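Local coordinates for protein LP04448p (Drosophila melanogaster, PDB 2QK2) that probably binds tubulin through its TOG domains and tracks growing microtubule plus ends, as a member of the XMAP215/Dis1 family, at residues K28-L31 and R32-S35; T66-N70 and V71-A75; V114-A117 and L118-I122; A154-I157 and A158-L161. All coordinates share one frame; numbering follows the deposited sequence.

Interaction 1 of 4, residues K28-L31 and R32-S35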
ATOM      1  N   LYS A  28       8.369 -25.163 -11.607  1.00 32.89           N
ATOM      2  CA  LYS A  28       9.462 -25.201 -10.642  1.00 34.39           C
ATOM      3  C   LYS A  28       9.708 -23.787 -10.118  1.00 32.32           C
ATOM      4  O   LYS A  28      10.104 -22.892 -10.874  1.00 30.69           O
ATOM      5  CB  LYS A  28      10.717 -25.763 -11.313  1.00 36.92           C
ATOM      6  CG  LYS A  28      11.721 -26.355 -10.345  1.00 45.35           C
ATOM      7  CD  LYS A  28      12.866 -27.043 -11.082  1.00 49.29           C
ATOM      8  CE  LYS A  28      13.857 -27.652 -10.101  1.00 51.96           C
ATOM      9  NZ  LYS A  28      14.966 -28.368 -10.798  1.00 55.81           N
ATOM     10  N   TRP A  29       9.475 -23.589  -8.823  1.00 29.90           N
ATOM     11  CA  TRP A  29       9.634 -22.269  -8.221  1.00 29.74           C
ATOM     12  C   TRP A  29      10.997 -21.615  -8.445  1.00 29.44           C
ATOM     13  O   TRP A  29      11.086 -20.388  -8.548  1.00 27.83           O
ATOM     14  CB  TRP A  29       9.314 -22.311  -6.719  1.00 29.57           C
ATOM     15  CG  TRP A  29      10.432 -22.795  -5.847  1.00 33.86           C
ATOM     16  CD1 TRP A  29      10.750 -24.094  -5.559  1.00 34.60           C
ATOM     17  CD2 TRP A  29      11.384 -21.983  -5.144  1.00 33.35           C
ATOM     18  NE1 TRP A  29      11.840 -24.140  -4.719  1.00 34.66           N
ATOM     19  CE2 TRP A  29      12.248 -22.860  -4.448  1.00 33.88           C
ATOM     20  CE3 TRP A  29      11.590 -20.600  -5.035  1.00 32.04           C
ATOM     21  CZ2 TRP A  29      13.305 -22.398  -3.652  1.00 32.40           C
ATOM     22  CZ3 TRP A  29      12.642 -20.138  -4.241  1.00 32.47           C
ATOM     23  CH2 TRP A  29      13.485 -21.038  -3.560  1.00 33.63           C
ATOM     24  N   THR A  30      12.054 -22.417  -8.535  1.00 28.84           N
ATOM     25  CA  THR A  30      13.389 -21.862  -8.747  1.00 30.70           C
ATOM     26  C   THR A  30      13.524 -21.209 -10.115  1.00 30.36           C
ATOM     27  O   THR A  30      14.372 -20.343 -10.312  1.00 31.10           O
ATOM     28  CB  THR A  30      14.493 -22.932  -8.582  1.00 33.03           C
ATOM     29  OG1 THR A  30      14.138 -24.115  -9.308  1.00 37.58           O
ATOM     30  CG2 THR A  30      14.676 -23.275  -7.115  1.00 34.15           C
ATOM     31  N   LEU A  31      12.687 -21.617 -11.063  1.00 29.93           N
ATOM     32  CA  LEU A  31      12.738 -21.016 -12.387  1.00 30.01           C
ATOM     33  C   LEU A  31      11.987 -19.688 -12.335  1.00 28.56           C
ATOM     34  O   LEU A  31      12.405 -18.705 -12.947  1.00 28.86           O
ATOM     35  CB  LEU A  31      12.115 -21.945 -13.436  1.00 31.69           C
ATOM     36  CG  LEU A  31      12.873 -23.250 -13.714  1.00 33.10           C
ATOM     37  CD1 LEU A  31      12.190 -24.015 -14.849  1.00 33.05           C
ATOM     38  CD2 LEU A  31      14.315 -22.934 -14.091  1.00 30.87           C
ATOM     39  N   ARG A  32      10.879 -19.657 -11.600  1.00 25.80           N
ATOM     40  CA  ARG A  32      10.117 -18.420 -11.476  1.00 24.17           C
ATOM     41  C   ARG A  32      11.009 -17.419 -10.731  1.00 24.30           C
ATOM     42  O   ARG A  32      11.062 -16.242 -11.083  1.00 20.84           O
ATOM     43  CB  ARG A  32       8.806 -18.660 -10.709  1.00 22.97           C
ATOM     44  CG  ARG A  32       7.883 -19.693 -11.374  1.00 22.49           C
ATOM     45  CD  ARG A  32       6.414 -19.525 -10.975  1.00 21.59           C
ATOM     46  NE  ARG A  32       6.147 -19.837  -9.574  1.00 21.93           N
ATOM     47  CZ  ARG A  32       6.189 -21.059  -9.043  1.00 23.63           C
ATOM     48  NH1 ARG A  32       6.492 -22.115  -9.796  1.00 23.47           N
ATOM     49  NH2 ARG A  32       5.920 -21.227  -7.754  1.00 21.59           N
ATOM     50  N   LYS A  33      11.721 -17.906  -9.714  1.00 22.22           N
ATOM     51  CA  LYS A  33      12.633 -17.069  -8.935  1.00 24.51           C
ATOM     52  C   LYS A  33      13.669 -16.383  -9.829  1.00 24.53           C
ATOM     53  O   LYS A  33      14.010 -15.212  -9.624  1.00 24.42           O
ATOM     54  CB  LYS A  33      13.365 -17.914  -7.885  1.00 27.62           C
ATOM     55  CG  LYS A  33      14.513 -17.179  -7.198  1.00 33.08           C
ATOM     56  CD  LYS A  33      15.296 -18.092  -6.275  1.00 38.51           C
ATOM     57  CE  LYS A  33      16.033 -19.177  -7.048  1.00 41.76           C
ATOM     58  NZ  LYS A  33      17.165 -18.642  -7.852  1.00 42.30           N
ATOM     59  N   GLU A  34      14.173 -17.107 -10.823  1.00 23.26           N
ATOM     60  CA  GLU A  34      15.176 -16.542 -11.718  1.00 25.58           C
ATOM     61  C   GLU A  34      14.713 -15.271 -12.437  1.00 24.72           C
ATOM     62  O   GLU A  34      15.486 -14.322 -12.571  1.00 25.18           O
ATOM     63  CB  GLU A  34      15.642 -17.606 -12.723  1.00 27.29           C
ATOM     64  CG  GLU A  34      16.232 -18.835 -12.023  1.00 33.61           C
ATOM     65  CD  GLU A  34      16.886 -19.829 -12.971  1.00 37.42           C
ATOM     66  OE1 GLU A  34      16.445 -19.937 -14.135  1.00 37.99           O
ATOM     67  OE2 GLU A  34      17.837 -20.517 -12.537  1.00 39.31           O
ATOM     68  N   SER A  35      13.462 -15.242 -12.895  1.00 21.24           N
ATOM     69  CA  SER A  35      12.946 -14.047 -13.565  1.00 21.49           C
ATOM     70  C   SER A  35      12.860 -12.884 -12.576  1.00 21.01           C
ATOM     71  O   SER A  35      13.308 -11.775 -12.870  1.00 22.09           O
ATOM     72  CB  SER A  35      11.551 -14.301 -14.156  1.00 22.46           C
ATOM     73  OG  SER A  35      11.618 -15.028 -15.371  1.00 25.29           O
TER

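Interaction 2 of 4, residues T66-N70 and V71-A75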
ATOM      1  N   THR A  66      -0.796 -12.666  -6.038  1.00 24.40           N
ATOM      2  CA  THR A  66      -2.084 -13.235  -5.680  1.00 26.97           C
ATOM      3  C   THR A  66      -2.250 -14.745  -5.841  1.00 28.70           C
ATOM      4  O   THR A  66      -3.029 -15.357  -5.105  1.00 29.79           O
ATOM      5  CB  THR A  66      -3.212 -12.548  -6.470  1.00 26.85           C
ATOM      6  OG1 THR A  66      -3.020 -12.784  -7.869  1.00 28.09           O
ATOM      7  CG2 THR A  66      -3.204 -11.047  -6.214  1.00 25.75           C
ATOM      8  N   LYS A  67      -1.525 -15.357  -6.774  1.00 27.47           N
ATOM      9  CA  LYS A  67      -1.691 -16.793  -7.006  1.00 28.88           C
ATOM     10  C   LYS A  67      -0.527 -17.732  -6.699  1.00 28.84           C
ATOM     11  O   LYS A  67      -0.728 -18.944  -6.658  1.00 28.24           O
ATOM     12  CB  LYS A  67      -2.113 -17.034  -8.460  1.00 33.03           C
ATOM     13  CG  LYS A  67      -3.360 -16.288  -8.898  1.00 38.69           C
ATOM     14  CD  LYS A  67      -4.564 -16.682  -8.068  1.00 43.23           C
ATOM     15  CE  LYS A  67      -5.832 -16.026  -8.599  1.00 47.66           C
ATOM     16  NZ  LYS A  67      -7.026 -16.385  -7.776  1.00 51.01           N
ATOM     17  N   ASP A  68       0.682 -17.216  -6.496  1.00 27.27           N
ATOM     18  CA  ASP A  68       1.804 -18.123  -6.234  1.00 28.19           C
ATOM     19  C   ASP A  68       1.704 -18.769  -4.856  1.00 28.36           C
ATOM     20  O   ASP A  68       1.444 -18.093  -3.860  1.00 26.24           O
ATOM     21  CB  ASP A  68       3.139 -17.388  -6.372  1.00 27.92           C
ATOM     22  CG  ASP A  68       4.279 -18.318  -6.772  1.00 31.49           C
ATOM     23  OD1 ASP A  68       4.638 -19.213  -5.974  1.00 31.84           O
ATOM     24  OD2 ASP A  68       4.815 -18.156  -7.890  1.00 30.95           O
ATOM     25  N   SER A  69       1.905 -20.084  -4.804  1.00 28.79           N
ATOM     26  CA  SER A  69       1.834 -20.810  -3.538  1.00 30.65           C
ATOM     27  C   SER A  69       3.114 -20.656  -2.722  1.00 30.20           C
ATOM     28  O   SER A  69       3.140 -20.950  -1.526  1.00 32.00           O
ATOM     29  CB  SER A  69       1.568 -22.300  -3.789  1.00 32.13           C
ATOM     30  OG  SER A  69       2.576 -22.868  -4.610  1.00 34.99           O
ATOM     31  N   ASN A  70       4.173 -20.186  -3.371  1.00 28.68           N
ATOM     32  CA  ASN A  70       5.464 -20.006  -2.715  1.00 29.18           C
ATOM     33  C   ASN A  70       5.590 -18.593  -2.121  1.00 28.72           C
ATOM     34  O   ASN A  70       5.665 -17.609  -2.861  1.00 27.21           O
ATOM     35  CB  ASN A  70       6.569 -20.266  -3.742  1.00 29.65           C
ATOM     36  CG  ASN A  70       7.942 -20.335  -3.119  1.00 33.34           C
ATOM     37  OD1 ASN A  70       8.398 -19.379  -2.488  1.00 33.69           O
ATOM     38  ND2 ASN A  70       8.618 -21.471  -3.298  1.00 32.78           N
ATOM     39  N   VAL A  71       5.622 -18.494  -0.790  1.00 27.25           N
ATOM     40  CA  VAL A  71       5.707 -17.192  -0.135  1.00 27.06           C
ATOM     41  C   VAL A  71       6.990 -16.418  -0.414  1.00 26.38           C
ATOM     42  O   VAL A  71       7.015 -15.196  -0.297  1.00 26.52           O
ATOM     43  CB  VAL A  71       5.507 -17.305   1.396  1.00 28.58           C
ATOM     44  CG1 VAL A  71       4.111 -17.821   1.685  1.00 27.02           C
ATOM     45  CG2 VAL A  71       6.565 -18.222   2.013  1.00 27.34           C
ATOM     46  N   VAL A  72       8.056 -17.117  -0.780  1.00 23.15           N
ATOM     47  CA  VAL A  72       9.302 -16.430  -1.097  1.00 25.21           C
ATOM     48  C   VAL A  72       9.113 -15.647  -2.405  1.00 24.09           C
ATOM     49  O   VAL A  72       9.619 -14.532  -2.558  1.00 21.26           O
ATOM     50  CB  VAL A  72      10.474 -17.427  -1.252  1.00 25.21           C
ATOM     51  CG1 VAL A  72      11.652 -16.751  -1.924  1.00 28.21           C
ATOM     52  CG2 VAL A  72      10.889 -17.942   0.119  1.00 27.01           C
ATOM     53  N   LEU A  73       8.380 -16.244  -3.337  1.00 22.73           N
ATOM     54  CA  LEU A  73       8.098 -15.615  -4.626  1.00 24.52           C
ATOM     55  C   LEU A  73       7.112 -14.456  -4.443  1.00 22.94           C
ATOM     56  O   LEU A  73       7.231 -13.422  -5.094  1.00 22.43           O
ATOM     57  CB  LEU A  73       7.533 -16.655  -5.597  1.00 25.94           C
ATOM     58  CG  LEU A  73       8.525 -17.283  -6.589  1.00 29.90           C
ATOM     59  CD1 LEU A  73       9.910 -17.403  -5.976  1.00 26.80           C
ATOM     60  CD2 LEU A  73       7.997 -18.638  -7.036  1.00 27.80           C
ATOM     61  N   VAL A  74       6.140 -14.634  -3.554  1.00 22.10           N
ATOM     62  CA  VAL A  74       5.168 -13.587  -3.278  1.00 21.35           C
ATOM     63  C   VAL A  74       5.901 -12.347  -2.759  1.00 23.25           C
ATOM     64  O   VAL A  74       5.671 -11.236  -3.245  1.00 22.28           O
ATOM     65  CB  VAL A  74       4.133 -14.053  -2.239  1.00 20.21           C
ATOM     66  CG1 VAL A  74       3.249 -12.886  -1.805  1.00 18.63           C
ATOM     67  CG2 VAL A  74       3.277 -15.167  -2.843  1.00 19.14           C
ATOM     68  N   ALA A  75       6.802 -12.544  -1.796  1.00 20.72           N
ATOM     69  CA  ALA A  75       7.576 -11.434  -1.228  1.00 20.26           C
ATOM     70  C   ALA A  75       8.441 -10.759  -2.283  1.00 20.87           C
ATOM     71  O   ALA A  75       8.512  -9.531  -2.338  1.00 19.59           O
ATOM     72  CB  ALA A  75       8.465 -11.931  -0.077  1.00 22.13           C
TER
HETATM   73  O   HOH W   1       5.512 -21.152   0.597  1.00 43.87           O

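Interaction 3 of 4, residues V114-A117 and L118-I122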
ATOM      1  N   VAL A 114       6.382 -11.414   3.933  1.00 26.27           N
ATOM      2  CA  VAL A 114       5.427 -11.106   2.882  1.00 25.30           C
ATOM      3  C   VAL A 114       4.719  -9.805   3.259  1.00 24.96           C
ATOM      4  O   VAL A 114       4.536  -8.925   2.418  1.00 24.31           O
ATOM      5  CB  VAL A 114       4.375 -12.224   2.722  1.00 24.90           C
ATOM      6  CG1 VAL A 114       3.237 -11.753   1.806  1.00 25.79           C
ATOM      7  CG2 VAL A 114       5.024 -13.462   2.133  1.00 25.98           C
ATOM      8  N   VAL A 115       4.332  -9.687   4.528  1.00 22.69           N
ATOM      9  CA  VAL A 115       3.645  -8.492   5.004  1.00 24.47           C
ATOM     10  C   VAL A 115       4.480  -7.237   4.739  1.00 24.78           C
ATOM     11  O   VAL A 115       3.962  -6.232   4.247  1.00 27.20           O
ATOM     12  CB  VAL A 115       3.314  -8.596   6.522  1.00 25.80           C
ATOM     13  CG1 VAL A 115       2.762  -7.267   7.033  1.00 25.49           C
ATOM     14  CG2 VAL A 115       2.277  -9.701   6.753  1.00 25.22           C
ATOM     15  N   THR A 116       5.768  -7.298   5.053  1.00 23.42           N
ATOM     16  CA  THR A 116       6.652  -6.160   4.828  1.00 24.53           C
ATOM     17  C   THR A 116       6.689  -5.764   3.345  1.00 24.48           C
ATOM     18  O   THR A 116       6.600  -4.582   3.007  1.00 22.85           O
ATOM     19  CB  THR A 116       8.086  -6.475   5.298  1.00 27.63           C
ATOM     20  OG1 THR A 116       8.072  -6.735   6.706  1.00 28.47           O
ATOM     21  CG2 THR A 116       9.018  -5.305   5.014  1.00 26.86           C
ATOM     22  N   ALA A 117       6.816  -6.757   2.469  1.00 22.32           N
ATOM     23  CA  ALA A 117       6.860  -6.505   1.030  1.00 23.28           C
ATOM     24  C   ALA A 117       5.526  -5.939   0.533  1.00 22.80           C
ATOM     25  O   ALA A 117       5.507  -5.025  -0.291  1.00 23.63           O
ATOM     26  CB  ALA A 117       7.202  -7.793   0.279  1.00 22.49           C
ATOM     27  N   LEU A 118       4.416  -6.475   1.038  1.00 21.31           N
ATOM     28  CA  LEU A 118       3.098  -5.991   0.630  1.00 22.18           C
ATOM     29  C   LEU A 118       2.911  -4.536   1.060  1.00 23.37           C
ATOM     30  O   LEU A 118       2.396  -3.717   0.292  1.00 22.19           O
ATOM     31  CB  LEU A 118       1.984  -6.847   1.236  1.00 19.50           C
ATOM     32  CG  LEU A 118       1.831  -8.274   0.712  1.00 23.60           C
ATOM     33  CD1 LEU A 118       0.694  -8.971   1.451  1.00 20.66           C
ATOM     34  CD2 LEU A 118       1.550  -8.247  -0.779  1.00 25.25           C
ATOM     35  N   ARG A 119       3.320  -4.215   2.288  1.00 22.08           N
ATOM     36  CA  ARG A 119       3.198  -2.845   2.781  1.00 22.58           C
ATOM     37  C   ARG A 119       4.007  -1.906   1.891  1.00 22.84           C
ATOM     38  O   ARG A 119       3.521  -0.857   1.478  1.00 22.36           O
ATOM     39  CB  ARG A 119       3.709  -2.733   4.219  1.00 23.29           C
ATOM     40  CG  ARG A 119       2.814  -3.376   5.264  1.00 24.32           C
ATOM     41  CD  ARG A 119       3.394  -3.176   6.664  1.00 23.14           C
ATOM     42  NE  ARG A 119       2.567  -3.805   7.690  1.00 25.61           N
ATOM     43  CZ  ARG A 119       2.923  -3.914   8.968  1.00 28.64           C
ATOM     44  NH1 ARG A 119       4.091  -3.432   9.373  1.00 27.22           N
ATOM     45  NH2 ARG A 119       2.123  -4.523   9.835  1.00 26.88           N
ATOM     46  N   GLU A 120       5.248  -2.285   1.600  1.00 23.00           N
ATOM     47  CA  GLU A 120       6.098  -1.459   0.751  1.00 25.14           C
ATOM     48  C   GLU A 120       5.438  -1.222  -0.598  1.00 22.74           C
ATOM     49  O   GLU A 120       5.428  -0.101  -1.108  1.00 22.69           O
ATOM     50  CB  GLU A 120       7.453  -2.125   0.527  1.00 27.42           C
ATOM     51  CG  GLU A 120       8.376  -2.059   1.710  1.00 36.65           C
ATOM     52  CD  GLU A 120       9.716  -2.704   1.415  1.00 41.86           C
ATOM     53  OE1 GLU A 120      10.322  -2.359   0.375  1.00 46.39           O
ATOM     54  OE2 GLU A 120      10.164  -3.547   2.220  1.00 45.81           O
ATOM     55  N   ALA A 121       4.879  -2.284  -1.166  1.00 21.59           N
ATOM     56  CA  ALA A 121       4.232  -2.188  -2.464  1.00 21.01           C
ATOM     57  C   ALA A 121       3.013  -1.281  -2.444  1.00 20.89           C
ATOM     58  O   ALA A 121       2.920  -0.353  -3.248  1.00 20.01           O
ATOM     59  CB  ALA A 121       3.840  -3.580  -2.969  1.00 17.15           C
ATOM     60  N   ILE A 122       2.075  -1.531  -1.535  1.00 19.45           N
ATOM     61  CA  ILE A 122       0.885  -0.697  -1.511  1.00 20.87           C
ATOM     62  C   ILE A 122       1.204   0.752  -1.140  1.00 21.02           C
ATOM     63  O   ILE A 122       0.543   1.676  -1.621  1.00 19.96           O
ATOM     64  CB  ILE A 122      -0.221  -1.290  -0.586  1.00 22.91           C
ATOM     65  CG1 ILE A 122      -1.565  -0.642  -0.929  1.00 24.02           C
ATOM     66  CG2 ILE A 122       0.114  -1.066   0.883  1.00 22.44           C
ATOM     67  CD1 ILE A 122      -2.749  -1.358  -0.337  1.00 26.65           C
TER

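Interaction 4 of 4, residues A154-I157 and A158-L161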
ATOM      1  N   ALA A 154      -6.297  -0.939   7.889  1.00 20.29           N
ATOM      2  CA  ALA A 154      -6.328   0.227   8.770  1.00 19.13           C
ATOM      3  C   ALA A 154      -4.935   0.824   8.909  1.00 18.72           C
ATOM      4  O   ALA A 154      -4.779   2.039   8.942  1.00 21.12           O
ATOM      5  CB  ALA A 154      -6.872  -0.161  10.153  1.00 19.75           C
ATOM      6  N   LEU A 155      -3.921  -0.029   9.004  1.00 19.21           N
ATOM      7  CA  LEU A 155      -2.546   0.449   9.132  1.00 18.57           C
ATOM      8  C   LEU A 155      -2.110   1.124   7.829  1.00 20.86           C
ATOM      9  O   LEU A 155      -1.343   2.097   7.842  1.00 21.19           O
ATOM     10  CB  LEU A 155      -1.610  -0.709   9.473  1.00 18.70           C
ATOM     11  CG  LEU A 155      -1.796  -1.301  10.883  1.00 21.44           C
ATOM     12  CD1 LEU A 155      -0.889  -2.515  11.052  1.00 20.24           C
ATOM     13  CD2 LEU A 155      -1.477  -0.236  11.940  1.00 19.49           C
ATOM     14  N   PHE A 156      -2.592   0.602   6.706  1.00 20.34           N
ATOM     15  CA  PHE A 156      -2.273   1.194   5.404  1.00 21.39           C
ATOM     16  C   PHE A 156      -2.814   2.629   5.384  1.00 19.41           C
ATOM     17  O   PHE A 156      -2.141   3.555   4.940  1.00 21.49           O
ATOM     18  CB  PHE A 156      -2.912   0.380   4.274  1.00 19.55           C
ATOM     19  CG  PHE A 156      -3.040   1.140   2.976  1.00 20.46           C
ATOM     20  CD1 PHE A 156      -1.911   1.597   2.309  1.00 19.56           C
ATOM     21  CD2 PHE A 156      -4.295   1.405   2.435  1.00 21.75           C
ATOM     22  CE1 PHE A 156      -2.026   2.309   1.113  1.00 22.36           C
ATOM     23  CE2 PHE A 156      -4.424   2.117   1.240  1.00 23.84           C
ATOM     24  CZ  PHE A 156      -3.287   2.568   0.580  1.00 22.01           C
ATOM     25  N   ILE A 157      -4.038   2.803   5.869  1.00 21.50           N
ATOM     26  CA  ILE A 157      -4.664   4.125   5.928  1.00 20.88           C
ATOM     27  C   ILE A 157      -3.845   5.074   6.815  1.00 23.32           C
ATOM     28  O   ILE A 157      -3.642   6.247   6.472  1.00 22.12           O
ATOM     29  CB  ILE A 157      -6.110   4.009   6.464  1.00 21.42           C
ATOM     30  CG1 ILE A 157      -6.970   3.244   5.445  1.00 17.57           C
ATOM     31  CG2 ILE A 157      -6.693   5.389   6.734  1.00 19.35           C
ATOM     32  CD1 ILE A 157      -8.369   2.925   5.935  1.00 18.96           C
ATOM     33  N   ALA A 158      -3.365   4.563   7.945  1.00 22.88           N
ATOM     34  CA  ALA A 158      -2.563   5.368   8.862  1.00 24.28           C
ATOM     35  C   ALA A 158      -1.291   5.866   8.177  1.00 24.84           C
ATOM     36  O   ALA A 158      -0.990   7.060   8.204  1.00 24.81           O
ATOM     37  CB  ALA A 158      -2.201   4.551  10.108  1.00 22.47           C
ATOM     38  N   ARG A 159      -0.538   4.952   7.570  1.00 23.78           N
ATOM     39  CA  ARG A 159       0.691   5.342   6.888  1.00 23.21           C
ATOM     40  C   ARG A 159       0.375   6.285   5.727  1.00 23.47           C
ATOM     41  O   ARG A 159       1.070   7.281   5.517  1.00 24.77           O
ATOM     42  CB  ARG A 159       1.440   4.108   6.378  1.00 23.15           C
ATOM     43  CG  ARG A 159       1.900   3.150   7.479  1.00 24.23           C
ATOM     44  CD  ARG A 159       2.904   2.115   6.946  1.00 23.20           C
ATOM     45  NE  ARG A 159       2.383   1.367   5.803  1.00 22.16           N
ATOM     46  CZ  ARG A 159       1.550   0.331   5.879  1.00 24.15           C
ATOM     47  NH1 ARG A 159       1.122  -0.113   7.057  1.00 20.17           N
ATOM     48  NH2 ARG A 159       1.133  -0.258   4.762  1.00 21.31           N
ATOM     49  N   ALA A 160      -0.689   5.990   4.990  1.00 22.24           N
ATOM     50  CA  ALA A 160      -1.084   6.836   3.860  1.00 23.57           C
ATOM     51  C   ALA A 160      -1.382   8.277   4.306  1.00 24.86           C
ATOM     52  O   ALA A 160      -0.931   9.246   3.683  1.00 23.44           O
ATOM     53  CB  ALA A 160      -2.317   6.242   3.171  1.00 22.10           C
ATOM     54  N   LEU A 161      -2.143   8.409   5.389  1.00 24.62           N
ATOM     55  CA  LEU A 161      -2.518   9.719   5.909  1.00 25.02           C
ATOM     56  C   LEU A 161      -1.326  10.604   6.270  1.00 26.29           C
ATOM     57  O   LEU A 161      -1.399  11.828   6.131  1.00 28.43           O
ATOM     58  CB  LEU A 161      -3.451   9.554   7.117  1.00 23.15           C
ATOM     59  CG  LEU A 161      -4.856   9.038   6.777  1.00 23.64           C
ATOM     60  CD1 LEU A 161      -5.619   8.698   8.058  1.00 22.06           C
ATOM     61  CD2 LEU A 161      -5.614  10.093   5.976  1.00 22.22           C
TER

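Interaction 1 of 4, residues K28-L31 and R32-S35
R32 folds its guanidinium back over the backbone of W29 at the first turn of a helix. W29 CA lies over one face of the group, 3.7 Å from R32 CZ and set toward the rim. R32 NH2 reaches W29 CB at 3.7 Å. The R32 chain bends at chi3 (-68°), and this turns the head back toward the helix start. On the same turn W29 and K33 meet obliquely, with W29 CZ3 3.9 Å from K33 CD. W29 CG sits in the crowded position between the backbone N and the carbonyl carbon (chi1 82°), and T30 CG2 covers one face of the indole. L31 and E34 run side by side, and L31 CD2 lies 3.7 Å from E34 OE1.

K28 is the N-cap residue, and its O accepts from L31 N at 2.9 Å and only weakly from R32 N. The bond from K33 N to W29 O is firmer, at 2.8 Å.

A second shell fixes the charged ends. R32 NE forms a salt bridge with D68, and R32 NH1 bonds to E26 O. K33 pairs with E37, and E34 with K23. The turn opens helix 29-45 at the surface of the TOG domain. W29, R32 and K33 pack on L73 of helix 71-88, while S35 packs against helix 20-24.

Interaction 2 of 4, residues T66-N70 and V71-A75
N70 caps helix 71-88 and lies side by side with V72, pointing the same way. Just before this cap D68 makes an Asx turn. The turn joins helix 55-67 to helix 71-88 within the all-helical TOG domain.

The N70 side chain sets CG anti to its backbone N (chi1 -170°), which swings the amide over the helix start. There OD1 accepts from the backbone N-H groups of L73 and V72 in the first turn. L73 N is shared with a weak bond to N70 O. The bond from L73 N to OD1 is 3.2 Å long, with the donor tilted 35° from the amide C=O plane. The bond from V72 N is shorter but bent, and is weak. N70 OD1 also comes within 3.1 Å of V72 CB, a close fit. N70 O begins the regular helix bonding by accepting from V74 N.

D68 and L73 are turned differently: their side chains cross at a slant. D68 lays its carboxylate against the leucine, with OD2 3.3 Å from L73 CD2. The same OD2 forms a salt bridge with R32 of helix 29-45, and L73 also packs on R32, W29 and K33. V74 CG2 lies 3.6 Å from D68 O. V71 and V74 face V114 of helix 112-126.

The Asx bond runs from N70 N to D68 OD1 at 2.8 Å and uses the anti lone pair. One water accepts from V71 N at 3.0 Å and donates to S69 O.

Interaction 3 of 4, residues V114-A117 and L118-I122
R119 runs back along V115, one helical turn earlier, and the two side chains point the same way. Its CB rests on the carbonyl of V115, 3.5 Å from V115 O. CG comes closer to the same oxygen, at 3.2 Å. CG lies beside the backbone N (chi1 -72°), and from there the chain is extended as far as NE. CD passes V115 O and begins to meet the valine methyl V115 CG1. NE makes the nearest approach to that methyl, 3.5 Å from V115 CG1. CZ and NH2 follow, so V115 CG1 covers one face of the guanidinium. Beyond the valine, R119 NH2 forms a salt bridge with E152.

The neighbouring pairs repeat the i, i+4 pattern. V114 CG1 packs on L118 CD1 at 3.8 Å, an apolar contact on the buried side. T116 CG2 lies 3.5 Å from E120 OE2 on the more open side. T116 OG1 turns instead to P112 O, and E120 OE1 forms a salt bridge with K79. Four regular bonds carry the backbone, from L118 N to V114 O through A121 N to A117 O.

These residues run from the first turn of helix 112-126 through its middle, in the stacked helices of the TOG domain. V114 meets V71 and V74 of helix 71-88. L118 and I122 pack on L103 of helix 93-105. V115, R119 and I122 turn toward helix 147-161, where they meet E152, L155, R159 and F156.

Interaction 4 of 4, residues A154-I157 and A158-L161
F156 O accepts from A160 N at 2.8 Å, and the methyl of A160 presses on the same carbonyl, with A160 CB 3.2 Å from F156 O. A160 CB also lies over one face of the F156 ring, 4.4 Å from CE1. One residue on, I157 and L161 stand side by side and point the same way. I157 CG2 meets L161 CD1 at 3.7 Å. L161 CG sits on I157 O, which also takes the bond from L161 N.

This is the last part of helix 147-161, inside the stack of paired helices that builds a TOG domain of HEAT-repeat type. The contact is largely buried. F156 packs on I122 of helix 112-126 and I138 of helix 131-141. L155 reaches S195 and E198 of helix 190-207.

R159 carries the charge here. Its chain bends at chi3 (-55°) and brings the guanidinium back across the backbone. F156 CA lies over one face, 3.9 Å from R159 CZ. L155 O lies over the same face, but at a poor angle for a bond from R159 NH1. NH1 also touches L155 CB at 3.7 Å. R159 NH2 comes to the edge of the F156 ring, near its plane, and lies 4.1 Å from F156 CB. R159 NE forms a salt bridge with D123 of helix 112-126.

Overall arrangement
The four contacts follow one another along the chain and across the stack of helices. Interactions 1 and 2 lie about 11 Å apart between centres. They are joined by the salt bridge from R32 NE to D68 OD2, at 2.7 Å, and by W29 packing on N70 and L73. Interaction 2 meets interaction 3 through V74 and V114, with CG1 to CG1 at 3.8 Å. Interaction 3 meets interaction 4 where I122 CG1 lies 3.6 Å from F156 CE1. Interactions 1 and 4 do not touch, and their centres are about 33 Å apart. Interactions 1 and 2 sit at helix starts. TOG domains bind tubulin through inter-helix turns along one edge, so these two may lie near that surface.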